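Local coordinates for DUF3863 domain-containing protein (Parabacteroides distasonis, PDB 3LM3) that is of unknown function but is probably a carbohydrate-active enzyme, a putative glycoside hydrolase or deacetylase, at residues G186-S189 and Y190-P194; P426-I429 and D430-E433; Q437-I440 and R441-Y444. All coordinates share one frame; numbering follows the deposited sequence.

Contact 1. Residues G186-S189 and Y190-P194; sequences GSPS and YPFYP
The F192 ring carries P188 on one face. CD of P188 sits 3.7 Å above the ring plane, offset toward the rim. It makes a CH-pi contact, 3.9 Å from P188 CD to the F192 ring centroid and 18° off the ring normal. The two side chains run across each other at about a right angle. P188 CD lies nearest F192 CE1, at 3.7 Å. At the edge of the F192 ring, in its plane, lies the carbonyl O of Y190. S187 CB comes in obliquely at 4.1 Å from F192 CZ. The Y190 ring has S189 O at its edge, near the ring plane.

The chain doubles back here. CG of F192 stands between its own backbone N and carbonyl carbon (chi1 62°), which swings the ring back toward P188. An alanine in place of F192 would leave P188 CD without its aromatic face and would probably open a gap between the two arms of the loop. The loop leads from strand 168-172 to strand 194-195, inside a domain of the glycoside hydrolase/deacetylase clan. F192 packs on V172 and N214, at two strands of the three-stranded parallel sheet, and on W339.

The S187 hydroxyl donates to P188 O at 2.8 Å from OG. OG lies above that carbonyl plane, 41° out of it. The Y190 N-H is buried and has no partner in the model. At the far end of Y190, OH bonds to H269 ND1 and to W281 N.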
ATOM      1  N   GLY A 186      -0.618  11.410  -4.771  1.00  8.22           N
ATOM      2  CA  GLY A 186      -0.447  11.772  -6.164  1.00  8.02           C
ATOM      3  C   GLY A 186      -0.254  10.631  -7.127  1.00  7.81           C
ATOM      4  O   GLY A 186      -0.375  10.822  -8.356  1.00  8.32           O
ATOM      5  N   SER A 187       0.113   9.461  -6.614  1.00  7.71           N
ATOM      6  CA  SER A 187       0.431   8.305  -7.447  1.00  6.88           C
ATOM      7  C   SER A 187      -0.804   7.530  -7.873  1.00  6.50           C
ATOM      8  O   SER A 187      -1.891   7.725  -7.317  1.00  7.47           O
ATOM      9  CB  SER A 187       1.375   7.379  -6.705  1.00  7.16           C
ATOM     10  OG  SER A 187       0.701   6.556  -5.731  1.00  8.93           O
ATOM     11  N   PRO A 188      -0.650   6.598  -8.822  1.00  7.18           N
ATOM     12  CA  PRO A 188      -1.658   5.546  -8.968  1.00  7.20           C
ATOM     13  C   PRO A 188      -1.696   4.663  -7.744  1.00  7.33           C
ATOM     14  O   PRO A 188      -0.711   4.547  -7.021  1.00  7.77           O
ATOM     15  CB  PRO A 188      -1.170   4.717 -10.182  1.00  7.94           C
ATOM     16  CG  PRO A 188      -0.209   5.659 -10.912  1.00  7.53           C
ATOM     17  CD  PRO A 188       0.459   6.427  -9.792  1.00  7.51           C
ATOM     18  N   SER A 189      -2.844   4.034  -7.498  1.00  6.31           N
ATOM     19  CA  SER A 189      -2.986   3.109  -6.388  1.00  7.49           C
ATOM     20  C   SER A 189      -2.728   1.675  -6.796  1.00  6.84           C
ATOM     21  O   SER A 189      -2.512   0.835  -5.935  1.00  8.62           O
ATOM     22  CB  SER A 189      -4.343   3.245  -5.740  1.00  7.57           C
ATOM     23  OG  SER A 189      -5.372   2.769  -6.572  1.00  8.27           O
ATOM     24  N   TYR A 190      -2.767   1.375  -8.077  1.00  6.83           N
ATOM     25  CA  TYR A 190      -2.449   0.041  -8.585  1.00  6.52           C
ATOM     26  C   TYR A 190      -1.035   0.066  -9.146  1.00  7.51           C
ATOM     27  O   TYR A 190      -0.374   1.133  -9.181  1.00  7.69           O
ATOM     28  CB  TYR A 190      -3.494  -0.426  -9.607  1.00  7.26           C
ATOM     29  CG  TYR A 190      -4.574  -1.388  -9.092  1.00  6.49           C
ATOM     30  CD1 TYR A 190      -4.987  -1.397  -7.755  1.00  6.84           C
ATOM     31  CD2 TYR A 190      -5.211  -2.241  -9.987  1.00  7.04           C
ATOM     32  CE1 TYR A 190      -5.963  -2.274  -7.321  1.00  5.58           C
ATOM     33  CE2 TYR A 190      -6.196  -3.125  -9.565  1.00  7.45           C
ATOM     34  CZ  TYR A 190      -6.583  -3.124  -8.230  1.00  7.46           C
ATOM     35  OH  TYR A 190      -7.630  -3.941  -7.824  1.00  6.79           O
ATOM     36  N   PRO A 191      -0.522  -1.106  -9.549  1.00  6.26           N
ATOM     37  CA  PRO A 191       0.922  -1.195  -9.768  1.00  6.29           C
ATOM     38  C   PRO A 191       1.384  -0.412 -10.979  1.00  6.85           C
ATOM     39  O   PRO A 191       0.666  -0.282 -11.977  1.00  6.69           O
ATOM     40  CB  PRO A 191       1.155  -2.684  -9.982  1.00  7.41           C
ATOM     41  CG  PRO A 191       0.024  -3.307  -9.177  1.00  7.36           C
ATOM     42  CD  PRO A 191      -1.158  -2.440  -9.479  1.00  6.73           C
ATOM     43  N   PHE A 192       2.595   0.138 -10.879  1.00  7.04           N
ATOM     44  CA  PHE A 192       3.205   0.876 -11.980  1.00  7.27           C
ATOM     45  C   PHE A 192       4.720   0.827 -11.866  1.00  6.97           C
ATOM     46  O   PHE A 192       5.249   0.539 -10.796  1.00  6.39           O
ATOM     47  CB  PHE A 192       2.736   2.348 -12.007  1.00  7.87           C
ATOM     48  CG  PHE A 192       3.112   3.149 -10.762  1.00  6.88           C
ATOM     49  CD1 PHE A 192       2.375   3.028  -9.605  1.00  7.70           C
ATOM     50  CD2 PHE A 192       4.202   4.021 -10.764  1.00  8.16           C
ATOM     51  CE1 PHE A 192       2.698   3.749  -8.472  1.00  8.13           C
ATOM     52  CE2 PHE A 192       4.538   4.736  -9.616  1.00  7.60           C
ATOM     53  CZ  PHE A 192       3.801   4.590  -8.472  1.00  7.41           C
ATOM     54  N   TYR A 193       5.398   1.121 -12.978  1.00  7.05           N
ATOM     55  CA  TYR A 193       6.859   1.321 -12.979  1.00  7.81           C
ATOM     56  C   TYR A 193       7.139   2.804 -12.726  1.00  6.98           C
ATOM     57  O   TYR A 193       6.662   3.662 -13.473  1.00  7.70           O
ATOM     58  CB  TYR A 193       7.430   0.901 -14.322  1.00  7.19           C
ATOM     59  CG  TYR A 193       7.313  -0.561 -14.677  1.00  6.72           C
ATOM     60  CD1 TYR A 193       8.144  -1.505 -14.113  1.00  7.63           C
ATOM     61  CD2 TYR A 193       6.425  -0.981 -15.642  1.00  6.76           C
ATOM     62  CE1 TYR A 193       8.087  -2.819 -14.490  1.00  7.28           C
ATOM     63  CE2 TYR A 193       6.339  -2.325 -16.013  1.00  6.49           C
ATOM     64  CZ  TYR A 193       7.189  -3.230 -15.469  1.00  6.66           C
ATOM     65  OH  TYR A 193       7.156  -4.587 -15.805  1.00  7.88           O
ATOM     66  N   PRO A 194       7.892   3.121 -11.666  1.00  7.26           N
ATOM     67  CA  PRO A 194       8.139   4.516 -11.334  1.00  8.19           C
ATOM     68  C   PRO A 194       9.185   5.161 -12.263  1.00  8.72           C
ATOM     69  O   PRO A 194      10.012   4.478 -12.883  1.00  9.43           O
ATOM     70  CB  PRO A 194       8.648   4.440  -9.906  1.00  8.95           C
ATOM     71  CG  PRO A 194       9.395   3.091  -9.879  1.00 10.51           C
ATOM     72  CD  PRO A 194       8.564   2.200 -10.721  1.00  7.46           C
TER

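Contact 2. Residues P426-I429 and D430-E433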
ATOM      1  N   PRO A 426     -13.368  21.654  -5.977  1.00  9.00           N
ATOM      2  CA  PRO A 426     -13.921  20.792  -7.014  1.00  9.50           C
ATOM      3  C   PRO A 426     -14.626  21.605  -8.103  1.00 11.00           C
ATOM      4  O   PRO A 426     -15.369  22.564  -7.802  1.00 12.45           O
ATOM      5  CB  PRO A 426     -14.907  19.917  -6.252  1.00 10.22           C
ATOM      6  CG  PRO A 426     -14.242  19.787  -4.896  1.00 11.93           C
ATOM      7  CD  PRO A 426     -13.736  21.196  -4.625  1.00 12.48           C
ATOM      8  N   VAL A 427     -14.401  21.214  -9.357  1.00 10.14           N
ATOM      9  CA  VAL A 427     -14.964  21.927 -10.515  1.00 10.51           C
ATOM     10  C   VAL A 427     -15.463  20.944 -11.545  1.00  9.95           C
ATOM     11  O   VAL A 427     -14.938  19.839 -11.664  1.00  9.08           O
ATOM     12  CB  VAL A 427     -13.940  22.833 -11.199  1.00 13.02           C
ATOM     13  CG1 VAL A 427     -13.482  23.935 -10.243  1.00 15.94           C
ATOM     14  CG2 VAL A 427     -12.760  22.032 -11.728  1.00 12.14           C
ATOM     15  N   LEU A 428     -16.431  21.369 -12.355  1.00 10.06           N
ATOM     16  CA  LEU A 428     -16.857  20.578 -13.495  1.00  8.96           C
ATOM     17  C   LEU A 428     -15.697  20.383 -14.458  1.00  8.82           C
ATOM     18  O   LEU A 428     -14.802  21.235 -14.624  1.00  8.88           O
ATOM     19  CB  LEU A 428     -18.006  21.260 -14.247  1.00 10.73           C
ATOM     20  CG  LEU A 428     -19.299  21.507 -13.480  1.00 11.82           C
ATOM     21  CD1 LEU A 428     -20.255  22.281 -14.387  1.00 17.17           C
ATOM     22  CD2 LEU A 428     -19.953  20.223 -13.022  1.00 15.36           C
ATOM     23  N   ILE A 429     -15.722  19.251 -15.130  1.00  9.73           N
ATOM     24  CA  ILE A 429     -14.663  18.896 -16.039  1.00 11.69           C
ATOM     25  C   ILE A 429     -14.510  19.938 -17.167  1.00 11.38           C
ATOM     26  O   ILE A 429     -13.405  20.207 -17.655  1.00 12.60           O
ATOM     27  CB  ILE A 429     -14.895  17.443 -16.549  1.00 15.23           C
ATOM     28  CG1 ILE A 429     -13.572  16.771 -16.926  1.00 22.22           C
ATOM     29  CG2 ILE A 429     -15.928  17.394 -17.625  1.00 19.38           C
ATOM     30  CD1 ILE A 429     -13.724  15.271 -17.144  1.00 24.92           C
ATOM     31  N   ASP A 430     -15.617  20.563 -17.562  1.00  8.65           N
ATOM     32  CA  ASP A 430     -15.572  21.585 -18.618  0.50  7.68           C
ATOM     33  C   ASP A 430     -15.016  22.930 -18.143  1.00  8.59           C
ATOM     34  O   ASP A 430     -14.890  23.844 -18.926  1.00  9.06           O
ATOM     35  CB  ASP A 430     -16.925  21.752 -19.347  0.50  8.52           C
ATOM     36  CG  ASP A 430     -18.012  22.367 -18.488  0.50  6.22           C
ATOM     37  OD1 ASP A 430     -17.776  22.722 -17.319  0.50 11.43           O
ATOM     38  OD2 ASP A 430     -19.150  22.489 -19.003  0.50 15.54           O
ATOM     39  N   LYS A 431     -14.647  23.020 -16.857  1.00  7.84           N
ATOM     40  CA  LYS A 431     -13.945  24.169 -16.310  1.00  7.80           C
ATOM     41  C   LYS A 431     -12.420  24.008 -16.320  1.00  9.17           C
ATOM     42  O   LYS A 431     -11.698  24.969 -16.063  1.00  9.22           O
ATOM     43  CB  LYS A 431     -14.375  24.403 -14.856  1.00 10.37           C
ATOM     44  CG  LYS A 431     -15.813  24.652 -14.649  1.00 15.65           C
ATOM     45  CD  LYS A 431     -16.245  25.919 -15.313  1.00 11.57           C
ATOM     46  CE  LYS A 431     -17.564  26.399 -14.783  1.00 22.66           C
ATOM     47  NZ  LYS A 431     -18.615  25.384 -15.005  1.00 35.09           N
ATOM     48  N   LEU A 432     -11.924  22.806 -16.605  1.00  7.72           N
ATOM     49  CA  LEU A 432     -10.490  22.611 -16.746  1.00  8.78           C
ATOM     50  C   LEU A 432      -9.960  23.345 -17.972  1.00 10.90           C
ATOM     51  O   LEU A 432     -10.677  23.576 -18.934  1.00 11.91           O
ATOM     52  CB  LEU A 432     -10.130  21.127 -16.842  1.00  9.01           C
ATOM     53  CG  LEU A 432     -10.565  20.273 -15.652  1.00 10.78           C
ATOM     54  CD1 LEU A 432     -10.106  18.847 -15.895  1.00  8.78           C
ATOM     55  CD2 LEU A 432     -10.020  20.798 -14.298  1.00 11.39           C
ATOM     56  N   GLU A 433      -8.688  23.698 -17.921  1.00 15.48           N
ATOM     57  CA  GLU A 433      -8.018  24.310 -19.068  1.00 15.67           C
ATOM     58  C   GLU A 433      -8.059  23.390 -20.291  1.00 17.74           C
ATOM     59  O   GLU A 433      -8.068  22.169 -20.168  1.00 15.36           O
ATOM     60  CB  GLU A 433      -6.567  24.643 -18.724  1.00 20.92           C
ATOM     61  CG  GLU A 433      -6.399  25.565 -17.511  1.00 27.16           C
ATOM     62  CD  GLU A 433      -4.949  25.698 -17.076  1.00 42.02           C
ATOM     63  OE1 GLU A 433      -4.091  25.946 -17.952  1.00 49.70           O
ATOM     64  OE2 GLU A 433      -4.666  25.547 -15.859  1.00 47.13           O
TER
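L428 and K431 lie side by side and point the same way. L428 CD1 comes within 3.6 Å of K431 NZ, so the ammonium end runs beside an apolar branch. The K431 chain is bent at chi2 and chi4 (both near -60°), which folds NZ back over L428. D430 also runs alongside L428, and D430 OD1 is 3.4 Å from L428 CB. D430 has two deposited conformers, so this placement is doubtful. The same holds for its long salt bridge to K431 NZ.

L432 takes a different direction. It crosses V427 and I429 obliquely, one methyl branch to each. L432 CD2 meets V427 CG2 at 4.0 Å, and L432 CD1 approaches I429 CG1 at 4.2 Å. V427 CB also faces K431 CB, at 4.0 Å.

The backbone under these side chains is a short 3-10 turn. K431 N donates to L428 O at 2.9 Å, and L432 N donates to I429 O at 3.2 Å. V427 is tied by backbone to V384 of strand 383-389, and E433 is the N-cap of helix 434-443.

The chemistry is mixed. L432 joins V427 and I429 through one methyl each, while the apolar L428 runs beside the charged ends of D430 and K431 at the surface. There solvent would probably weaken their long ion pair.

Contact 3. Residues Q437-I440 and R441-Y444; sequences QDLI and RKYY
R441 meets Q437 one helical turn back. R441 N donates to Q437 O at 2.8 Å. A water also joins the two side chains: it donates to Q437 OE1 (2.7 Å from the water oxygen) and accepts from R441 NH2, lying at the edge of the guanidinium in its plane. R441 has two deposited conformers, so this bridge is doubtful.

K442 N continues the alpha-helical pattern with a bond to D438 O at 3.0 Å. K442 CB lies 3.3 Å from L439 O. The chain is fully extended beyond that, and NZ reaches a salt bridge with E366.

Y443 makes a weak backbone bond, from its N to I440 O. Its ring turns an edge toward L439 O, which lies in the ring plane 3.6 Å from Y443 CD1. Y443 CE1 touches L439 CD1 at 4.4 Å. Its OH bonds to E366.

Y444 N makes a straight i to i+4 bond to I440 O at 2.7 Å (168° at the hydrogen). I440 O takes this bond as well as the weak one from Y443 N. Y443 CB sits over the centre of the Y444 ring, and Y444 OH bonds to N340 and N364.

Helix 434-443 lies against the antiparallel sheet. L439 and I440 both pack on F367 of strand 367-374; on strand 383-389, L439 also meets R389, and I440 meets F387.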
ATOM      1  N   GLN A 437      -8.299  19.219 -20.618  1.00 10.67           N
ATOM      2  CA  GLN A 437      -9.359  18.523 -21.332  1.00 13.17           C
ATOM      3  C   GLN A 437      -8.802  17.651 -22.468  1.00 12.80           C
ATOM      4  O   GLN A 437      -9.326  16.556 -22.724  1.00 16.11           O
ATOM      5  CB  GLN A 437     -10.378  19.520 -21.917  1.00 13.30           C
ATOM      6  CG  GLN A 437     -11.228  20.211 -20.853  1.00 13.47           C
ATOM      7  CD  GLN A 437     -12.314  21.092 -21.429  1.00 15.93           C
ATOM      8  OE1 GLN A 437     -12.953  20.738 -22.425  1.00 24.09           O
ATOM      9  NE2 GLN A 437     -12.528  22.243 -20.803  1.00 20.15           N
ATOM     10  N   ASP A 438      -7.843  18.176 -23.213  1.00 18.97           N
ATOM     11  CA  ASP A 438      -7.339  17.451 -24.392  1.00 19.49           C
ATOM     12  C   ASP A 438      -6.655  16.152 -23.969  1.00 17.73           C
ATOM     13  O   ASP A 438      -6.878  15.100 -24.594  1.00 17.98           O
ATOM     14  CB  ASP A 438      -6.343  18.290 -25.187  1.00 18.26           C
ATOM     15  CG  ASP A 438      -7.006  19.409 -25.969  1.00 22.90           C
ATOM     16  OD1 ASP A 438      -8.191  19.266 -26.371  1.00 20.19           O
ATOM     17  OD2 ASP A 438      -6.288  20.404 -26.163  1.00 22.04           O
ATOM     18  N   LEU A 439      -5.869  16.246 -22.900  1.00 17.61           N
ATOM     19  CA  LEU A 439      -5.197  15.066 -22.290  1.00 15.61           C
ATOM     20  C   LEU A 439      -6.214  14.054 -21.797  1.00 15.27           C
ATOM     21  O   LEU A 439      -6.104  12.858 -22.088  1.00 14.54           O
ATOM     22  CB  LEU A 439      -4.255  15.486 -21.166  1.00 13.17           C
ATOM     23  CG  LEU A 439      -3.398  14.376 -20.526  1.00 14.11           C
ATOM     24  CD1 LEU A 439      -2.512  13.747 -21.605  1.00 18.74           C
ATOM     25  CD2 LEU A 439      -2.542  14.874 -19.379  1.00 15.95           C
ATOM     26  N   ILE A 440      -7.241  14.523 -21.088  1.00 14.09           N
ATOM     27  CA  ILE A 440      -8.325  13.651 -20.702  1.00 14.79           C
ATOM     28  C   ILE A 440      -9.012  12.981 -21.893  1.00 17.10           C
ATOM     29  O   ILE A 440      -9.246  11.777 -21.878  1.00 16.90           O
ATOM     30  CB  ILE A 440      -9.349  14.383 -19.774  1.00 13.36           C
ATOM     31  CG1 ILE A 440      -8.664  14.778 -18.470  1.00 12.53           C
ATOM     32  CG2 ILE A 440     -10.557  13.535 -19.488  1.00 13.82           C
ATOM     33  CD1 ILE A 440      -9.479  15.725 -17.627  1.00 12.11           C
ATOM     34  N   ARG A 441      -9.345  13.783 -22.915  1.00 20.20           N
ATOM     35  CA  ARG A 441     -10.076  13.272 -24.088  0.50 20.31           C
ATOM     36  C   ARG A 441      -9.299  12.186 -24.840  1.00 19.31           C
ATOM     37  O   ARG A 441      -9.917  11.246 -25.358  1.00 21.40           O
ATOM     38  CB  ARG A 441     -10.457  14.404 -25.058  0.50 20.82           C
ATOM     39  CG  ARG A 441     -11.422  13.960 -26.161  0.50 21.29           C
ATOM     40  CD  ARG A 441     -11.670  15.052 -27.198  0.50 19.79           C
ATOM     41  NE  ARG A 441     -12.397  16.178 -26.622  0.50 14.55           N
ATOM     42  CZ  ARG A 441     -13.722  16.266 -26.538  0.50 17.88           C
ATOM     43  NH1 ARG A 441     -14.497  15.289 -27.002  0.50 17.79           N
ATOM     44  NH2 ARG A 441     -14.275  17.337 -25.989  0.50  9.57           N
ATOM     45  N   LYS A 442      -7.976  12.308 -24.859  1.00 20.40           N
ATOM     46  CA  LYS A 442      -7.047  11.318 -25.424  1.00 21.71           C
ATOM     47  C   LYS A 442      -7.261   9.928 -24.854  1.00 22.41           C
ATOM     48  O   LYS A 442      -7.142   8.930 -25.567  1.00 24.03           O
ATOM     49  CB  LYS A 442      -5.606  11.753 -25.146  1.00 20.90           C
ATOM     50  CG  LYS A 442      -4.508  10.776 -25.579  1.00 29.30           C
ATOM     51  CD  LYS A 442      -3.135  11.366 -25.310  1.00 32.78           C
ATOM     52  CE  LYS A 442      -2.008  10.359 -25.515  1.00 34.14           C
ATOM     53  NZ  LYS A 442      -0.679  11.025 -25.380  1.00 37.35           N
ATOM     54  N   TYR A 443      -7.548   9.862 -23.552  1.00 19.23           N
ATOM     55  CA  TYR A 443      -7.804   8.593 -22.907  1.00 16.97           C
ATOM     56  C   TYR A 443      -9.278   8.261 -22.726  1.00 15.47           C
ATOM     57  O   TYR A 443      -9.671   7.104 -22.898  1.00 19.84           O
ATOM     58  CB  TYR A 443      -7.090   8.554 -21.543  1.00 15.72           C
ATOM     59  CG  TYR A 443      -5.601   8.443 -21.618  1.00 15.04           C
ATOM     60  CD1 TYR A 443      -4.814   9.553 -21.794  1.00 10.27           C
ATOM     61  CD2 TYR A 443      -4.961   7.198 -21.490  1.00 15.22           C
ATOM     62  CE1 TYR A 443      -3.453   9.464 -21.874  1.00 16.94           C
ATOM     63  CE2 TYR A 443      -3.600   7.094 -21.558  1.00 15.51           C
ATOM     64  CZ  TYR A 443      -2.830   8.224 -21.755  1.00 13.46           C
ATOM     65  OH  TYR A 443      -1.462   8.172 -21.812  1.00 18.81           O
ATOM     66  N   TYR A 444     -10.090   9.245 -22.310  1.00 17.53           N
ATOM     67  CA  TYR A 444     -11.486   9.026 -21.911  1.00 17.80           C
ATOM     68  C   TYR A 444     -12.387  10.096 -22.569  1.00 22.71           C
ATOM     69  O   TYR A 444     -12.944  10.972 -21.888  1.00 21.32           O
ATOM     70  CB  TYR A 444     -11.665   9.058 -20.373  1.00 17.41           C
ATOM     71  CG  TYR A 444     -10.570   8.324 -19.611  1.00 15.09           C
ATOM     72  CD1 TYR A 444     -10.428   6.949 -19.720  1.00 14.93           C
ATOM     73  CD2 TYR A 444      -9.668   9.022 -18.817  1.00 12.09           C
ATOM     74  CE1 TYR A 444      -9.401   6.270 -19.037  1.00 12.44           C
ATOM     75  CE2 TYR A 444      -8.632   8.340 -18.118  1.00  9.90           C
ATOM     76  CZ  TYR A 444      -8.508   6.988 -18.256  1.00 11.99           C
ATOM     77  OH  TYR A 444      -7.497   6.339 -17.556  1.00  9.46           O
TER
HETATM   78  O   HOH W   1     -12.840  19.890 -24.968  0.50 16.99           O

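Overall arrangement
The contacts follow in series along the chain. Contact 1 lies deep in the protein, in the loop between strands 168-172 and 194-195. Contacts 2 and 3 lie near the C-terminus, beside the four-stranded antiparallel sheet. Their centres are 13 Å apart, and they touch: L432 O and Q437 NE2 are 2.9 Å apart, a probable hydrogen bond, and L432 CD1 meets I440 CD1 at 3.6 Å. The turn of contact 2 runs straight into helix 434-443 and also packs against it. Contact 1 is about 10 Å from contact 3 and 15 Å from contact 2, between nearest atoms. Its loop bonds to Y341 in strand 341-346, and hydrogen bonds to R368 and Y390 link it to the C-terminal domain.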